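Local coordinates for protein 5,10-methylenetetrahydromethanopterin reductase (Methanopyrus kandleri, PDB 1EZW) that catalyses the reversible reduction of methylene-tetrahydromethanopterin to methyl-tetrahydromethanopterin with reduced coenzyme F420, a step of methanogenesis from carbon dioxide, at residues 245-257 with 286-299. Sequence-based numbering, arbitrary orientation. Where two conformers were deposited one is given.
Sequences TKIVVAFIVMGSP and AIGLVDEDMIEAFS
The last turns of helix 238-254 (residues 245-254) cross helix 292-298 at 83°, their axes 9.9 Å apart at closest approach. The closest backbone approach is instead to helix 283-289: Lys-246 CA and Ile-287 CA are 5.3 Å apart. Val-249 CG1, anti to the backbone N (chi1 167°), meets Val-290 CG1 at 3.8 Å and touches Met-294. Val-290 CG2 rests on Ala-250 CB. The extended Lys-246 chain crosses Ile-287 at about a right angle, CB 3.5 Å from Ile-287 CG2; its NZ salt-bridges Glu-243. Ile-252 and Phe-298 slide past each other in opposite directions, CG2 3.7 Å from Phe-298 CG. Val-253 crosses Phe-298 at about a right angle. Val-249 CG1 lies at the ring's edge, Ser-256 OG beside CE2 and CZ. His-264 stacks edge-to-face with the ring. An alanine at Phe-298 would remove the ring and is likely to open a gap beside Ile-252 and Val-253, leaving His-264 without its partner. Asp-291 N-caps helix 292-298 in a capping box: Met-294 N donates to Asp-291 OD2 (2.9 Å), and Asp-291 N bonds weakly to Met-294 SD. Ser-256 OG donates a hydrogen bond to Ile-252 O from above the carbonyl plane. Apolar packing thus joins these segments, between barrel strands 225-229 and 321-324 in sequence; the polar bonds stay within each segment or go to neighbours.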
ATOM      1  N   THR A 245      20.761  26.332   3.847  1.00 31.97           N
ATOM      2  CA  THR A 245      20.265  26.543   5.194  1.00 32.75           C
ATOM      3  C   THR A 245      19.716  27.940   5.459  1.00 33.20           C
ATOM      4  O   THR A 245      18.884  28.109   6.339  1.00 33.43           O
ATOM      5  CB  THR A 245      21.354  26.360   6.294  1.00 32.21           C
ATOM      6  OG1 THR A 245      22.306  27.421   6.181  1.00 33.32           O
ATOM      7  CG2 THR A 245      22.077  25.054   6.165  1.00 30.66           C
ATOM      8  N   LYS A 246      20.155  28.931   4.693  1.00 34.87           N
ATOM      9  CA  LYS A 246      19.771  30.316   4.988  1.00 36.21           C
ATOM     10  C   LYS A 246      18.329  30.665   5.283  1.00 37.33           C
ATOM     11  O   LYS A 246      18.045  31.237   6.342  1.00 36.98           O
ATOM     12  CB  LYS A 246      20.369  31.254   3.934  1.00 35.49           C
ATOM     13  CG  LYS A 246      21.893  31.278   4.053  1.00 36.54           C
ATOM     14  CD  LYS A 246      22.583  32.231   3.091  1.00 37.81           C
ATOM     15  CE  LYS A 246      24.102  32.097   3.218  1.00 37.91           C
ATOM     16  NZ  LYS A 246      24.852  32.911   2.219  1.00 39.92           N
ATOM     17  N   ILE A 247      17.403  30.322   4.395  1.00 38.28           N
ATOM     18  CA  ILE A 247      16.015  30.643   4.679  1.00 39.31           C
ATOM     19  C   ILE A 247      15.587  30.029   6.003  1.00 38.70           C
ATOM     20  O   ILE A 247      14.930  30.678   6.809  1.00 39.43           O
ATOM     21  CB  ILE A 247      15.057  30.154   3.566  1.00 40.88           C
ATOM     22  CG1 ILE A 247      13.613  30.532   3.918  1.00 42.47           C
ATOM     23  CG2 ILE A 247      15.154  28.634   3.412  1.00 41.37           C
ATOM     24  CD1 ILE A 247      13.374  32.018   4.133  1.00 43.57           C
ATOM     25  N   VAL A 248      15.976  28.781   6.250  1.00 37.76           N
ATOM     26  CA  VAL A 248      15.572  28.146   7.498  1.00 36.48           C
ATOM     27  C   VAL A 248      16.245  28.803   8.711  1.00 36.48           C
ATOM     28  O   VAL A 248      15.592  29.060   9.711  1.00 37.37           O
ATOM     29  CB  VAL A 248      15.857  26.617   7.481  1.00 36.37           C
ATOM     30  CG1 VAL A 248      15.430  25.998   8.806  1.00 35.14           C
ATOM     31  CG2 VAL A 248      15.077  25.940   6.319  1.00 35.73           C
ATOM     32  N   VAL A 249      17.541  29.085   8.627  1.00 36.99           N
ATOM     33  CA  VAL A 249      18.228  29.724   9.749  1.00 36.42           C
ATOM     34  C   VAL A 249      17.628  31.117   9.999  1.00 37.74           C
ATOM     35  O   VAL A 249      17.437  31.519  11.154  1.00 37.66           O
ATOM     36  CB  VAL A 249      19.748  29.829   9.493  1.00 35.64           C
ATOM     37  CG1 VAL A 249      20.387  30.772  10.497  1.00 33.67           C
ATOM     38  CG2 VAL A 249      20.379  28.430   9.633  1.00 33.06           C
ATOM     39  N   ALA A 250      17.307  31.835   8.928  1.00 39.67           N
ATOM     40  CA  ALA A 250      16.708  33.160   9.077  1.00 41.72           C
ATOM     41  C   ALA A 250      15.488  33.080   9.992  1.00 42.77           C
ATOM     42  O   ALA A 250      15.348  33.889  10.908  1.00 44.18           O
ATOM     43  CB  ALA A 250      16.321  33.724   7.719  1.00 41.45           C
ATOM     44  N   PHE A 251      14.613  32.099   9.762  1.00 44.23           N
ATOM     45  CA  PHE A 251      13.437  31.927  10.614  1.00 44.24           C
ATOM     46  C   PHE A 251      13.807  31.507  12.021  1.00 44.15           C
ATOM     47  O   PHE A 251      13.130  31.871  12.989  1.00 44.66           O
ATOM     48  CB  PHE A 251      12.465  30.890  10.041  1.00 46.07           C
ATOM     49  CG  PHE A 251      11.450  31.464   9.090  1.00 47.80           C
ATOM     50  CD1 PHE A 251      11.809  31.841   7.795  1.00 48.20           C
ATOM     51  CD2 PHE A 251      10.135  31.662   9.508  1.00 48.13           C
ATOM     52  CE1 PHE A 251      10.870  32.411   6.930  1.00 49.67           C
ATOM     53  CE2 PHE A 251       9.190  32.231   8.655  1.00 48.63           C
ATOM     54  CZ  PHE A 251       9.562  32.607   7.362  1.00 48.75           C
ATOM     55  N   ILE A 252      14.866  30.714  12.147  1.00 43.48           N
ATOM     56  CA  ILE A 252      15.290  30.283  13.473  1.00 42.86           C
ATOM     57  C   ILE A 252      15.799  31.503  14.252  1.00 42.91           C
ATOM     58  O   ILE A 252      15.451  31.689  15.416  1.00 43.08           O
ATOM     59  CB  ILE A 252      16.406  29.218  13.386  1.00 42.92           C
ATOM     60  CG1 ILE A 252      15.863  27.972  12.667  1.00 42.25           C
ATOM     61  CG2 ILE A 252      16.931  28.894  14.794  1.00 41.23           C
ATOM     62  CD1 ILE A 252      16.868  26.855  12.470  1.00 41.00           C
ATOM     63  N   VAL A 253      16.623  32.319  13.598  1.00 43.09           N
ATOM     64  CA  VAL A 253      17.165  33.517  14.222  1.00 44.63           C
ATOM     65  C   VAL A 253      16.011  34.378  14.698  1.00 45.91           C
ATOM     66  O   VAL A 253      16.019  34.875  15.820  1.00 45.93           O
ATOM     67  CB  VAL A 253      18.025  34.349  13.237  1.00 44.46           C
ATOM     68  CG1 VAL A 253      18.418  35.680  13.883  1.00 44.02           C
ATOM     69  CG2 VAL A 253      19.281  33.578  12.862  1.00 43.36           C
ATOM     70  N   MET A 254      15.012  34.546  13.841  1.00 47.43           N
ATOM     71  CA  MET A 254      13.852  35.358  14.199  1.00 49.89           C
ATOM     72  C   MET A 254      13.120  34.896  15.451  1.00 49.98           C
ATOM     73  O   MET A 254      12.761  35.720  16.296  1.00 50.32           O
ATOM     74  CB  MET A 254      12.843  35.400  13.062  1.00 51.62           C
ATOM     75  CG  MET A 254      11.590  36.166  13.430  1.00 54.09           C
ATOM     76  SD  MET A 254      10.318  35.949  12.203  1.00 58.36           S
ATOM     77  CE  MET A 254      10.028  34.171  12.350  1.00 56.76           C
ATOM     78  N   GLY A 255      12.891  33.586  15.564  1.00 50.29           N
ATOM     79  CA  GLY A 255      12.170  33.052  16.709  1.00 49.86           C
ATOM     80  C   GLY A 255      12.990  32.639  17.918  1.00 50.20           C
ATOM     81  O   GLY A 255      12.477  31.968  18.807  1.00 50.60           O
ATOM     82  N   SER A 256      14.255  33.035  17.975  1.00 50.48           N
ATOM     83  CA  SER A 256      15.089  32.651  19.108  1.00 50.75           C
ATOM     84  C   SER A 256      15.062  33.664  20.239  1.00 51.06           C
ATOM     85  O   SER A 256      15.270  34.861  20.023  1.00 51.50           O
ATOM     86  CB  SER A 256      16.548  32.469  18.665  1.00 51.15           C
ATOM     87  OG  SER A 256      16.670  31.475  17.665  1.00 51.36           O
ATOM     88  N   PRO A 257      14.774  33.205  21.466  1.00 51.00           N
ATOM     89  CA  PRO A 257      14.754  34.124  22.604  1.00 51.22           C
ATOM     90  C   PRO A 257      16.149  34.740  22.732  1.00 51.53           C
ATOM     91  O   PRO A 257      17.134  34.165  22.260  1.00 50.79           O
ATOM     92  CB  PRO A 257      14.392  33.199  23.772  1.00 51.28           C
ATOM     93  CG  PRO A 257      14.920  31.850  23.311  1.00 51.33           C
ATOM     94  CD  PRO A 257      14.392  31.853  21.902  1.00 51.05           C
ATOM     95  N   ALA A 286      16.391  38.804   4.026  1.00 57.85           N
ATOM     96  CA  ALA A 286      16.522  37.927   5.188  1.00 56.23           C
ATOM     97  C   ALA A 286      17.694  36.980   4.980  1.00 55.58           C
ATOM     98  O   ALA A 286      18.583  36.880   5.828  1.00 55.15           O
ATOM     99  CB  ALA A 286      15.242  37.136   5.387  1.00 56.32           C
ATOM    100  N   ILE A 287      17.690  36.290   3.842  1.00 54.38           N
ATOM    101  CA  ILE A 287      18.748  35.351   3.499  1.00 53.63           C
ATOM    102  C   ILE A 287      20.098  36.062   3.413  1.00 53.05           C
ATOM    103  O   ILE A 287      21.117  35.542   3.869  1.00 52.64           O
ATOM    104  CB  ILE A 287      18.440  34.650   2.150  1.00 53.38           C
ATOM    105  CG1 ILE A 287      17.228  33.734   2.315  1.00 53.66           C
ATOM    106  CG2 ILE A 287      19.651  33.862   1.663  1.00 53.54           C
ATOM    107  CD1 ILE A 287      16.852  32.994   1.063  1.00 53.18           C
ATOM    108  N   GLY A 288      20.095  37.258   2.832  1.00 52.04           N
ATOM    109  CA  GLY A 288      21.325  38.017   2.697  1.00 50.74           C
ATOM    110  C   GLY A 288      21.961  38.382   4.027  1.00 49.66           C
ATOM    111  O   GLY A 288      23.186  38.511   4.116  1.00 50.04           O
ATOM    112  N   LEU A 289      21.137  38.545   5.058  1.00 48.75           N
ATOM    113  CA  LEU A 289      21.622  38.890   6.395  1.00 48.20           C
ATOM    114  C   LEU A 289      22.189  37.716   7.213  1.00 47.26           C
ATOM    115  O   LEU A 289      22.977  37.929   8.140  1.00 46.60           O
ATOM    116  CB  LEU A 289      20.507  39.567   7.195  1.00 49.22           C
ATOM    117  CG  LEU A 289      20.039  40.903   6.612  1.00 50.56           C
ATOM    118  CD1 LEU A 289      18.965  41.518   7.502  1.00 50.93           C
ATOM    119  CD2 LEU A 289      21.232  41.834   6.497  1.00 50.67           C
ATOM    120  N   VAL A 290      21.789  36.484   6.891  1.00 45.55           N
ATOM    121  CA  VAL A 290      22.289  35.323   7.636  1.00 43.15           C
ATOM    122  C   VAL A 290      23.802  35.194   7.496  1.00 42.87           C
ATOM    123  O   VAL A 290      24.318  35.015   6.386  1.00 43.70           O
ATOM    124  CB  VAL A 290      21.624  34.000   7.151  1.00 42.88           C
ATOM    125  CG1 VAL A 290      22.251  32.802   7.871  1.00 40.24           C
ATOM    126  CG2 VAL A 290      20.132  34.047   7.417  1.00 40.58           C
ATOM    127  N   ASP A 291      24.522  35.267   8.614  1.00 42.08           N
ATOM    128  CA  ASP A 291      25.980  35.171   8.545  1.00 41.50           C
ATOM    129  C   ASP A 291      26.540  33.839   9.026  1.00 40.92           C
ATOM    130  O   ASP A 291      25.791  32.924   9.377  1.00 39.95           O
ATOM    131  CB  ASP A 291      26.620  36.329   9.316  1.00 42.64           C
ATOM    132  CG  ASP A 291      26.303  36.293  10.800  1.00 44.73           C
ATOM    133  OD1 ASP A 291      26.315  37.377  11.416  1.00 46.57           O
ATOM    134  OD2 ASP A 291      26.073  35.199  11.363  1.00 44.46           O
ATOM    135  N   GLU A 292      27.861  33.723   9.040  1.00 39.88           N
ATOM    136  CA  GLU A 292      28.455  32.468   9.439  1.00 39.45           C
ATOM    137  C   GLU A 292      28.194  32.050  10.865  1.00 38.89           C
ATOM    138  O   GLU A 292      28.084  30.852  11.144  1.00 37.08           O
ATOM    139  CB  GLU A 292      29.948  32.480   9.159  1.00 42.38           C
ATOM    140  CG  GLU A 292      30.220  32.657   7.693  1.00 46.92           C
ATOM    141  CD  GLU A 292      31.605  32.227   7.305  1.00 49.15           C
ATOM    142  OE1 GLU A 292      31.935  32.330   6.105  1.00 50.70           O
ATOM    143  OE2 GLU A 292      32.359  31.777   8.198  1.00 51.52           O
ATOM    144  N   ASP A 293      28.089  33.011  11.777  1.00 37.44           N
ATOM    145  CA  ASP A 293      27.858  32.641  13.163  1.00 37.48           C
ATOM    146  C   ASP A 293      26.457  32.088  13.372  1.00 35.75           C
ATOM    147  O   ASP A 293      26.266  31.178  14.176  1.00 34.42           O
ATOM    148  CB  ASP A 293      28.113  33.815  14.101  1.00 38.71           C
ATOM    149  CG  ASP A 293      29.551  34.307  14.029  1.00 40.67           C
ATOM    150  OD1 ASP A 293      30.491  33.476  13.902  1.00 40.67           O
ATOM    151  OD2 ASP A 293      29.750  35.530  14.118  1.00 42.26           O
ATOM    152  N   MET A 294      25.484  32.630  12.647  1.00 34.36           N
ATOM    153  CA  MET A 294      24.105  32.139  12.759  1.00 34.49           C
ATOM    154  C   MET A 294      24.019  30.720  12.179  1.00 32.86           C
ATOM    155  O   MET A 294      23.335  29.853  12.737  1.00 32.95           O
ATOM    156  CB  MET A 294      23.149  33.034  11.986  1.00 35.16           C
ATOM    157  CG  MET A 294      23.110  34.451  12.470  1.00 37.16           C
ATOM    158  SD  MET A 294      22.178  35.430  11.305  1.00 37.65           S
ATOM    159  CE  MET A 294      22.524  37.133  11.982  1.00 37.57           C
ATOM    160  N   ILE A 295      24.700  30.495  11.060  1.00 31.98           N
ATOM    161  CA  ILE A 295      24.702  29.180  10.435  1.00 31.55           C
ATOM    162  C   ILE A 295      25.372  28.167  11.361  1.00 30.61           C
ATOM    163  O   ILE A 295      24.903  27.038  11.507  1.00 30.49           O
ATOM    164  CB  ILE A 295      25.387  29.253   9.057  1.00 31.33           C
ATOM    165  CG1 ILE A 295      24.477  30.065   8.119  1.00 31.73           C
ATOM    166  CG2 ILE A 295      25.707  27.849   8.526  1.00 31.98           C
ATOM    167  CD1 ILE A 295      25.084  30.366   6.768  1.00 33.66           C
ATOM    168  N   GLU A 296      26.467  28.560  12.014  0.70 29.66           N
ATOM    169  CA  GLU A 296      27.164  27.657  12.934  0.70 28.99           C
ATOM    170  C   GLU A 296      26.312  27.408  14.183  0.70 27.93           C
ATOM    171  O   GLU A 296      26.310  26.321  14.761  0.70 27.14           O
ATOM    172  CB  GLU A 296      28.510  28.292  13.334  0.70 29.40           C
ATOM    173  CG  GLU A 296      29.445  27.471  14.219  0.70 29.60           C
ATOM    174  CD  GLU A 296      28.928  27.244  15.622  0.70 30.23           C
ATOM    175  OE1 GLU A 296      28.203  28.108  16.166  0.70 30.57           O
ATOM    176  OE2 GLU A 296      29.278  26.194  16.193  0.70 30.34           O
ATOM    177  N   ALA A 297      25.579  28.419  14.607  1.00 27.88           N
ATOM    178  CA  ALA A 297      24.781  28.261  15.792  1.00 27.93           C
ATOM    179  C   ALA A 297      23.506  27.448  15.593  1.00 27.68           C
ATOM    180  O   ALA A 297      23.131  26.645  16.457  1.00 25.91           O
ATOM    181  CB  ALA A 297      24.401  29.631  16.328  1.00 29.01           C
ATOM    182  N   PHE A 298      22.872  27.651  14.442  1.00 27.84           N
ATOM    183  CA  PHE A 298      21.558  27.062  14.243  1.00 28.28           C
ATOM    184  C   PHE A 298      21.364  25.992  13.194  1.00 28.11           C
ATOM    185  O   PHE A 298      20.226  25.702  12.833  1.00 29.10           O
ATOM    186  CB  PHE A 298      20.569  28.210  14.009  1.00 28.94           C
ATOM    187  CG  PHE A 298      20.592  29.258  15.115  1.00 31.56           C
ATOM    188  CD1 PHE A 298      20.930  30.589  14.841  1.00 31.75           C
ATOM    189  CD2 PHE A 298      20.317  28.897  16.428  1.00 31.52           C
ATOM    190  CE1 PHE A 298      20.999  31.534  15.879  1.00 31.78           C
ATOM    191  CE2 PHE A 298      20.382  29.829  17.471  1.00 33.60           C
ATOM    192  CZ  PHE A 298      20.725  31.154  17.188  1.00 31.57           C
ATOM    193  N   SER A 299      22.445  25.391  12.730  1.00 27.17           N
ATOM    194  CA  SER A 299      22.319  24.331  11.727  1.00 25.93           C
ATOM    195  C   SER A 299      23.578  23.492  11.759  1.00 26.45           C
ATOM    196  O   SER A 299      24.603  23.879  12.381  1.00 25.16           O
ATOM    197  CB  SER A 299      22.170  24.917  10.313  1.00 26.52           C
ATOM    198  OG  SER A 299      23.426  25.361   9.780  1.00 26.61           O
TER